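Local coordinates for protein CAS6A (Thermus thermophilus, PDB 4C97) that probably cuts precursor CRISPR RNA as a Cas6-family endoribonuclease, contributing to antiviral defence, at residues A8-V13 with R77-E82; L65-L70 with E156-L161; L146-L151 with S216-F221. The protein carries 1 engineered substitution. All blocks are in the same frame, centred on the assembly; numbering follows the deposited sequence.

Interaction 1: A8-V13 with R77-E82; sequences AALVLV and RLYALE
The phenol ring of Y79 is the one flat side chain to touch the opposite segment. L10 CD2 comes to 3.9 Å from its CE2, slanting in obliquely to the ring, and the two side chains lie roughly at right angles. CB of Y79 leaves the helix heading away from the strand. CG of Y79 is anti to the carbonyl carbon (chi1 -81°), which brings the far part of the ring back toward L10, across its side chain, while the hydroxyl at the far end hydrogen-bonds OE1 of Q99.

The same methyl, L10 CD2, also meets L78 CD1 at 4.0 Å, and is thus lodged between the tyrosine ring and L78. Here the two leucines cross obliquely, each pointing its CB at the other segment. L12, two residues on and facing the same side of the strand, continues the apolar seam more loosely: its CD2 stands 4.4 Å from L81 CD1. L78 and L81 both direct their CB toward the strand; L81 N bonds to L78 O at 2.9 Å, and a type I turn spans Y79 to E82. The backbones stay well apart, L10 CA and L78 CA being 8.4 Å from each other, so methyls and ring fill the interval.

This is helix-on-sheet packing in a ferredoxin-like beta-alpha-beta-beta-alpha-beta domain. Strand 6-15 runs between strands 58-65 and 91-109, and helix 68-79 lies across one face of that sheet, beside helix 22-36, whose L32 and F28 touch L78 and L81.

Interaction 2: L65-L70 with E156-L161; sequences LLVEGL and EAFGPL
F158 meets L66 and V67 along most of its length. Its CB starts 3.8 Å from L66 O and also reaches V67 CG1; the first torsion (chi1 -56°) then lays the ring against both aliphatic side chains. Toward V67, CD1 lies 3.8 Å from V67 CG1. Toward L66, CD2 is 3.7 Å from L66 CD1 and also touches L66 CB, and CE2 continues the contact with L66 CD1 at 3.8 Å.

Both methyls approach obliquely from the same side of the ring plane. The opposite face belongs to the preceding residue of the helix, with A157 CB 3.9 Å above the ring centre. A water near L66 O and F158 O may bridge the backbones, but its 2.5 Å distance to F158 O is suspiciously short, so the link is doubtful; L66 O also receives a hydrogen bond from Y110 OH. P47 touches both V67 and F158.

V67 is the N-cap of helix 68-79 and F158 the last residue of helix 144-158. The contact therefore joins the start of one domain's second helix to the end of the other's first, consistent with the paired ferredoxin-like domains of Cas6 proteins.

Interaction 3: L146-L151 with S216-F221; sequences LVLESL and SALGRF
Apolar contacts between L151 and L218 form the centre of this helix crossing. L218 CD2 reaches 3.9 Å from L151 CB, and the other branch, CD1, extends to L148 CD2 at 4.1 Å, where the two side chains meet at about a right angle. L218 thus spreads its methyls over two residues three positions apart, about one turn, on the facing helix. F221 adds a looser touch, its CD2 standing 4.3 Å from L151 CD2.

The axes of these short segments pass 10.0 Å apart at a signed angle of 76°, steep enough to confine contact to a few residues. The helices, 144-158 and 209-225, belong to the ferredoxin-like domain built on the sheet containing strands 121-127, 176-186, 199-203 and 238-241.

A second kind of contact sets side chains against backbone carbonyls. L151 CD1 rests 3.7 Å from L218 O, and in return the ring of F221 meets L151 O obliquely, the oxygen being equally near CD2 and CE2 at 3.7 Å. The ring gets there because its CG is anti to the backbone N (chi1 -175°). Beyond the segments, L152 and L155 of helix 144-158 also touch L218, while F221 packs against Y110 and L113.

Interactions 1 and 3 lie on opposite sides of the chain's centre, their own centres 25 Å apart and their nearest atoms about 8 Å apart. Each packs a helix within one ferredoxin-like domain, and interaction 2 connects the two domains. It shares helix 68-79 with interaction 1, which uses the far end of that helix, and the two meet directly where A8 O and L65 N, 2.8 Å apart, probably hydrogen-bond between neighbouring strands. Their centres are 19 Å apart. With interaction 3 it shares helix 144-158; those centres are 15 Å apart and the nearest atoms about 4 Å. No RNA or other ligand is among the contacting groups.

Interaction 1: A8-V13 with R77-E82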
loop_
_atom_site.group_PDB
_atom_site.type_symbol
_atom_site.label_atom_id
_atom_site.label_comp_id
_atom_site.label_asym_id
_atom_site.label_seq_id
_atom_site.Cartn_x
_atom_site.Cartn_y
_atom_site.Cartn_z
ATOM N N ALA A 8 0.164 -3.107 -10.061
ATOM C CA ALA A 8 1.239 -2.174 -10.348
ATOM C C ALA A 8 1.228 -0.977 -9.417
ATOM O O ALA A 8 0.180 -0.590 -8.899
ATOM C CB ALA A 8 1.125 -1.700 -11.776
ATOM N N ALA A 9 2.417 -0.426 -9.194
ATOM C CA ALA A 9 2.582 0.843 -8.492
ATOM C C ALA A 9 3.484 1.676 -9.361
ATOM O O ALA A 9 4.666 1.359 -9.563
ATOM C CB ALA A 9 3.211 0.625 -7.122
ATOM N N LEU A 10 2.903 2.742 -9.911
ATOM C CA LEU A 10 3.656 3.665 -10.725
ATOM C C LEU A 10 4.009 4.903 -9.926
ATOM O O LEU A 10 3.160 5.459 -9.206
ATOM C CB LEU A 10 2.832 4.066 -11.939
ATOM C CG LEU A 10 2.746 3.035 -13.061
ATOM C CD1 LEU A 10 2.004 1.790 -12.638
ATOM C CD2 LEU A 10 2.052 3.673 -14.265
ATOM N N VAL A 11 5.254 5.339 -10.070
ATOM C CA VAL A 11 5.752 6.508 -9.360
ATOM C C VAL A 11 5.873 7.714 -10.283
ATOM O O VAL A 11 6.471 7.625 -11.359
ATOM C CB VAL A 11 7.106 6.237 -8.703
ATOM C CG1 VAL A 11 7.717 7.528 -8.154
ATOM C CG2 VAL A 11 6.956 5.214 -7.546
ATOM N N LEU A 12 5.298 8.834 -9.856
ATOM C CA LEU A 12 5.452 10.111 -10.563
ATOM C C LEU A 12 6.543 10.904 -9.872
ATOM O O LEU A 12 6.370 11.353 -8.718
ATOM C CB LEU A 12 4.153 10.932 -10.531
ATOM C CG LEU A 12 2.989 10.498 -11.419
ATOM C CD1 LEU A 12 2.698 9.012 -11.316
ATOM C CD2 LEU A 12 1.744 11.312 -11.071
ATOM N N VAL A 13 7.654 11.070 -10.587
ATOM C CA VAL A 13 8.782 11.848 -10.109
ATOM C C VAL A 13 8.450 13.307 -10.389
ATOM O O VAL A 13 8.144 13.672 -11.518
ATOM C CB VAL A 13 10.094 11.445 -10.803
ATOM C CG1 VAL A 13 11.250 12.315 -10.333
ATOM C CG2 VAL A 13 10.391 9.987 -10.545
ATOM N N ARG A 77 -2.575 6.685 -19.534
ATOM C CA ARG A 77 -2.950 8.050 -19.201
ATOM C C ARG A 77 -1.922 8.643 -18.227
ATOM O O ARG A 77 -1.555 9.807 -18.341
ATOM C CB ARG A 77 -4.362 8.073 -18.615
ATOM C CG ARG A 77 -4.887 9.449 -18.276
ATOM C CD ARG A 77 -5.391 10.196 -19.505
ATOM N NE ARG A 77 -5.700 11.588 -19.182
ATOM C CZ ARG A 77 -4.782 12.513 -18.916
ATOM N NH1 ARG A 77 -3.488 12.201 -18.933
ATOM N NH2 ARG A 77 -5.156 13.752 -18.627
ATOM N N LEU A 78 -1.428 7.828 -17.295
ATOM C CA LEU A 78 -0.377 8.297 -16.394
ATOM C C LEU A 78 0.898 8.579 -17.179
ATOM O O LEU A 78 1.518 9.617 -16.991
ATOM C CB LEU A 78 -0.125 7.312 -15.257
ATOM C CG LEU A 78 -1.265 7.179 -14.244
ATOM C CD1 LEU A 78 -0.995 6.011 -13.299
ATOM C CD2 LEU A 78 -1.468 8.461 -13.455
ATOM N N TYR A 79 1.277 7.688 -18.093
ATOM C CA TYR A 79 2.476 7.942 -18.888
ATOM C C TYR A 79 2.404 9.235 -19.692
ATOM O O TYR A 79 3.417 9.904 -19.878
ATOM C CB TYR A 79 2.798 6.748 -19.786
ATOM C CG TYR A 79 3.523 5.678 -19.017
ATOM C CD1 TYR A 79 4.868 5.816 -18.711
ATOM C CD2 TYR A 79 2.860 4.553 -18.560
ATOM C CE1 TYR A 79 5.537 4.851 -17.994
ATOM C CE2 TYR A 79 3.520 3.581 -17.836
ATOM C CZ TYR A 79 4.857 3.736 -17.556
ATOM O OH TYR A 79 5.515 2.764 -16.840
ATOM N N ALA A 80 1.214 9.605 -20.152
ATOM C CA ALA A 80 1.055 10.824 -20.936
ATOM C C ALA A 80 1.269 12.084 -20.098
ATOM O O ALA A 80 1.325 13.184 -20.646
ATOM C CB ALA A 80 -0.311 10.859 -21.584
ATOM N N LEU A 81 1.389 11.928 -18.780
ATOM C CA LEU A 81 1.603 13.075 -17.899
ATOM C C LEU A 81 3.042 13.584 -17.935
ATOM O O LEU A 81 3.315 14.700 -17.491
ATOM C CB LEU A 81 1.222 12.731 -16.448
ATOM C CG LEU A 81 -0.245 12.391 -16.221
ATOM C CD1 LEU A 81 -0.445 11.892 -14.800
ATOM C CD2 LEU A 81 -1.138 13.596 -16.516
ATOM N N GLU A 82 3.961 12.761 -18.440
ATOM C CA GLU A 82 5.360 13.167 -18.573
ATOM C C GLU A 82 5.498 14.491 -19.318
ATOM O O GLU A 82 4.989 14.654 -20.427
ATOM C CB GLU A 82 6.179 12.084 -19.279
ATOM C CG GLU A 82 6.318 10.810 -18.465
ATOM C CD GLU A 82 7.504 9.962 -18.897
ATOM O OE1 GLU A 82 7.830 9.967 -20.107
ATOM O OE2 GLU A 82 8.113 9.296 -18.020
#

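Interaction 2: L65-L70 with E156-L161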
loop_
_atom_site.group_PDB
_atom_site.type_symbol
_atom_site.label_atom_id
_atom_site.label_comp_id
_atom_site.label_asym_id
_atom_site.label_seq_id
_atom_site.Cartn_x
_atom_site.Cartn_y
_atom_site.Cartn_z
ATOM N N LEU A 65 -2.428 0.306 -8.638
ATOM C CA LEU A 65 -3.549 -0.205 -9.407
ATOM C C LEU A 65 -3.593 -1.700 -9.191
ATOM O O LEU A 65 -2.630 -2.418 -9.513
ATOM C CB LEU A 65 -3.372 0.132 -10.881
ATOM C CG LEU A 65 -3.103 1.620 -11.140
ATOM C CD1 LEU A 65 -2.711 1.881 -12.589
ATOM C CD2 LEU A 65 -4.339 2.448 -10.740
ATOM N N LEU A 66 -4.703 -2.158 -8.615
ATOM C CA LEU A 66 -4.795 -3.524 -8.083
ATOM C C LEU A 66 -5.564 -4.499 -8.970
ATOM O O LEU A 66 -5.651 -5.700 -8.666
ATOM C CB LEU A 66 -5.413 -3.499 -6.672
ATOM C CG LEU A 66 -4.704 -2.573 -5.691
ATOM C CD1 LEU A 66 -5.417 -2.635 -4.359
ATOM C CD2 LEU A 66 -3.220 -2.906 -5.520
ATOM N N VAL A 67 -6.102 -4.009 -10.090
ATOM C CA VAL A 67 -6.822 -4.868 -11.022
ATOM C C VAL A 67 -6.412 -4.470 -12.439
ATOM O O VAL A 67 -6.115 -3.304 -12.684
ATOM C CB VAL A 67 -8.358 -4.774 -10.852
ATOM C CG1 VAL A 67 -8.767 -5.211 -9.446
ATOM C CG2 VAL A 67 -8.840 -3.366 -11.107
ATOM N N GLU A 68 -6.354 -5.458 -13.326
ATOM C CA GLU A 68 -5.822 -5.284 -14.691
ATOM C C GLU A 68 -6.519 -4.224 -15.493
ATOM O O GLU A 68 -5.867 -3.440 -16.162
ATOM C CB GLU A 68 -5.886 -6.601 -15.483
ATOM C CG GLU A 68 -6.026 -6.448 -17.036
ATOM C CD GLU A 68 -4.716 -6.076 -17.751
ATOM O OE1 GLU A 68 -3.626 -6.370 -17.212
ATOM O OE2 GLU A 68 -4.775 -5.502 -18.861
ATOM N N GLY A 69 -7.843 -4.248 -15.502
ATOM C CA GLY A 69 -8.587 -3.310 -16.322
ATOM C C GLY A 69 -8.215 -1.877 -16.007
ATOM O O GLY A 69 -8.021 -1.034 -16.907
ATOM N N LEU A 70 -8.087 -1.606 -14.711
ATOM C CA LEU A 70 -7.778 -0.272 -14.256
ATOM C C LEU A 70 -6.362 0.087 -14.673
ATOM O O LEU A 70 -6.113 1.191 -15.130
ATOM C CB LEU A 70 -7.965 -0.169 -12.742
ATOM C CG LEU A 70 -7.970 1.223 -12.131
ATOM C CD1 LEU A 70 -9.024 2.105 -12.809
ATOM C CD2 LEU A 70 -8.216 1.159 -10.638
ATOM N N GLU A 156 -8.001 -10.859 -1.193
ATOM C CA GLU A 156 -9.143 -11.676 -1.576
ATOM C C GLU A 156 -10.134 -10.922 -2.473
ATOM O O GLU A 156 -10.754 -11.539 -3.335
ATOM C CB GLU A 156 -9.845 -12.256 -0.335
ATOM C CG GLU A 156 -9.007 -13.311 0.359
ATOM C CD GLU A 156 -9.711 -13.972 1.536
ATOM O OE1 GLU A 156 -10.733 -13.432 2.015
ATOM O OE2 GLU A 156 -9.256 -15.057 1.963
ATOM N N ALA A 157 -10.288 -9.611 -2.270
ATOM C CA ALA A 157 -11.139 -8.815 -3.165
ATOM C C ALA A 157 -10.611 -8.744 -4.584
ATOM O O ALA A 157 -11.394 -8.822 -5.543
ATOM C CB ALA A 157 -11.314 -7.422 -2.626
ATOM N N PHE A 158 -9.307 -8.547 -4.722
ATOM C CA PHE A 158 -8.761 -8.240 -6.042
ATOM C C PHE A 158 -7.983 -9.340 -6.741
ATOM O O PHE A 158 -7.792 -9.292 -7.970
ATOM C CB PHE A 158 -7.927 -6.988 -5.921
ATOM C CG PHE A 158 -8.684 -5.837 -5.353
ATOM C CD1 PHE A 158 -9.913 -5.480 -5.879
ATOM C CD2 PHE A 158 -8.193 -5.137 -4.277
ATOM C CE1 PHE A 158 -10.625 -4.431 -5.344
ATOM C CE2 PHE A 158 -8.900 -4.091 -3.743
ATOM C CZ PHE A 158 -10.115 -3.747 -4.278
ATOM N N GLY A 159 -7.544 -10.331 -5.973
ATOM C CA GLY A 159 -6.769 -11.432 -6.512
ATOM C C GLY A 159 -7.595 -12.655 -6.857
ATOM O O GLY A 159 -8.812 -12.668 -6.681
ATOM N N PRO A 160 -6.932 -13.699 -7.358
ATOM C CA PRO A 160 -7.651 -14.842 -7.918
ATOM C C PRO A 160 -7.995 -15.905 -6.898
ATOM O O PRO A 160 -8.640 -16.869 -7.287
ATOM C CB PRO A 160 -6.622 -15.427 -8.881
ATOM C CG PRO A 160 -5.367 -15.277 -8.096
ATOM C CD PRO A 160 -5.474 -13.870 -7.518
ATOM N N LEU A 161 -7.583 -15.736 -5.642
ATOM C CA LEU A 161 -7.586 -16.834 -4.681
ATOM C C LEU A 161 -7.998 -16.365 -3.299
ATOM O O LEU A 161 -7.574 -15.313 -2.848
ATOM C CB LEU A 161 -6.165 -17.392 -4.602
ATOM C CG LEU A 161 -5.916 -18.749 -3.954
ATOM C CD1 LEU A 161 -6.736 -19.839 -4.618
ATOM C CD2 LEU A 161 -4.425 -19.064 -4.052
HETATM O O HOH W 1 -7.116 -8.219 -10.108
#

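Interaction 3: L146-L151 with S216-F221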
loop_
_atom_site.group_PDB
_atom_site.type_symbol
_atom_site.label_atom_id
_atom_site.label_comp_id
_atom_site.label_asym_id
_atom_site.label_seq_id
_atom_site.Cartn_x
_atom_site.Cartn_y
_atom_site.Cartn_z
ATOM N N LEU A 146 -5.225 -6.859 12.810
ATOM C CA LEU A 146 -5.655 -5.687 12.050
ATOM C C LEU A 146 -4.901 -5.560 10.713
ATOM O O LEU A 146 -5.523 -5.359 9.648
ATOM C CB LEU A 146 -5.481 -4.418 12.875
ATOM C CG LEU A 146 -6.397 -4.311 14.093
ATOM C CD1 LEU A 146 -6.124 -3.073 14.887
ATOM C CD2 LEU A 146 -7.881 -4.350 13.691
ATOM N N VAL A 147 -3.573 -5.626 10.803
ATOM C CA VAL A 147 -2.697 -5.522 9.648
ATOM C C VAL A 147 -3.002 -6.632 8.647
ATOM O O VAL A 147 -3.260 -6.379 7.411
ATOM C CB VAL A 147 -1.199 -5.592 10.106
ATOM C CG1 VAL A 147 -0.245 -5.748 8.911
ATOM C CG2 VAL A 147 -0.854 -4.371 10.906
ATOM N N LEU A 148 -2.998 -7.861 9.155
ATOM C CA LEU A 148 -3.158 -9.018 8.284
ATOM C C LEU A 148 -4.575 -9.131 7.742
ATOM O O LEU A 148 -4.729 -9.523 6.568
ATOM C CB LEU A 148 -2.680 -10.293 8.959
ATOM C CG LEU A 148 -1.198 -10.255 9.335
ATOM C CD1 LEU A 148 -0.864 -11.580 9.983
ATOM C CD2 LEU A 148 -0.248 -10.000 8.160
ATOM N N GLU A 149 -5.601 -8.779 8.530
ATOM C CA GLU A 149 -6.952 -8.799 7.979
ATOM C C GLU A 149 -7.081 -7.743 6.885
ATOM O O GLU A 149 -7.737 -7.995 5.858
ATOM C CB GLU A 149 -7.996 -8.560 9.057
ATOM C CG GLU A 149 -9.423 -8.768 8.594
ATOM C CD GLU A 149 -10.062 -7.552 7.952
ATOM O OE1 GLU A 149 -9.550 -6.421 8.102
ATOM O OE2 GLU A 149 -11.110 -7.720 7.273
ATOM N N SER A 150 -6.482 -6.570 7.094
ATOM C CA SER A 150 -6.537 -5.540 6.051
ATOM C C SER A 150 -5.961 -6.040 4.748
ATOM O O SER A 150 -6.588 -5.906 3.682
ATOM C CB SER A 150 -5.768 -4.302 6.502
ATOM O OG SER A 150 -5.852 -3.306 5.521
ATOM N N LEU A 151 -4.764 -6.615 4.828
ATOM C CA LEU A 151 -4.129 -7.165 3.630
ATOM C C LEU A 151 -4.924 -8.321 3.009
ATOM O O LEU A 151 -5.136 -8.379 1.789
ATOM C CB LEU A 151 -2.717 -7.622 3.973
ATOM C CG LEU A 151 -1.765 -6.467 4.292
ATOM C CD1 LEU A 151 -0.471 -6.961 4.974
ATOM C CD2 LEU A 151 -1.454 -5.632 3.035
ATOM N N SER A 216 3.688 -14.749 3.535
ATOM C CA SER A 216 4.627 -14.090 2.624
ATOM C C SER A 216 3.917 -13.304 1.518
ATOM O O SER A 216 4.363 -12.217 1.111
ATOM C CB SER A 216 5.635 -15.087 2.042
ATOM O OG SER A 216 5.057 -15.967 1.097
ATOM N N ALA A 217 2.811 -13.853 1.051
ATOM C CA ALA A 217 2.018 -13.201 0.003
ATOM C C ALA A 217 1.366 -11.903 0.494
ATOM O O ALA A 217 1.324 -10.905 -0.245
ATOM C CB ALA A 217 0.957 -14.159 -0.535
ATOM N N LEU A 218 0.860 -11.911 1.731
ATOM C CA LEU A 218 0.315 -10.682 2.305
ATOM C C LEU A 218 1.405 -9.629 2.357
ATOM O O LEU A 218 1.178 -8.443 2.044
ATOM C CB LEU A 218 -0.244 -10.946 3.703
ATOM C CG LEU A 218 -1.440 -11.892 3.712
ATOM C CD1 LEU A 218 -1.885 -12.156 5.121
ATOM C CD2 LEU A 218 -2.593 -11.330 2.923
ATOM N N GLY A 219 2.588 -10.083 2.771
ATOM C CA GLY A 219 3.767 -9.227 2.752
ATOM C C GLY A 219 4.075 -8.602 1.401
ATOM O O GLY A 219 4.256 -7.381 1.298
ATOM N N ARG A 220 4.139 -9.419 0.365
ATOM C CA ARG A 220 4.388 -8.901 -0.983
ATOM C C ARG A 220 3.270 -7.974 -1.472
ATOM O O ARG A 220 3.532 -6.974 -2.150
ATOM C CB ARG A 220 4.616 -10.036 -1.981
ATOM C CG ARG A 220 5.935 -10.780 -1.786
ATOM C CD ARG A 220 6.269 -11.745 -2.918
ATOM N NE ARG A 220 7.709 -11.798 -3.136
ATOM C CZ ARG A 220 8.569 -12.477 -2.379
ATOM N NH1 ARG A 220 8.150 -13.186 -1.339
ATOM N NH2 ARG A 220 9.862 -12.439 -2.669
ATOM N N PHE A 221 2.021 -8.308 -1.149
ATOM C CA PHE A 221 0.880 -7.501 -1.573
ATOM C C PHE A 221 0.872 -6.126 -0.925
ATOM O O PHE A 221 0.444 -5.130 -1.546
ATOM C CB PHE A 221 -0.388 -8.264 -1.230
ATOM C CG PHE A 221 -1.644 -7.628 -1.692
ATOM C CD1 PHE A 221 -1.885 -7.402 -3.038
ATOM C CD2 PHE A 221 -2.639 -7.282 -0.779
ATOM C CE1 PHE A 221 -3.073 -6.849 -3.462
ATOM C CE2 PHE A 221 -3.815 -6.718 -1.214
ATOM C CZ PHE A 221 -4.033 -6.516 -2.558
#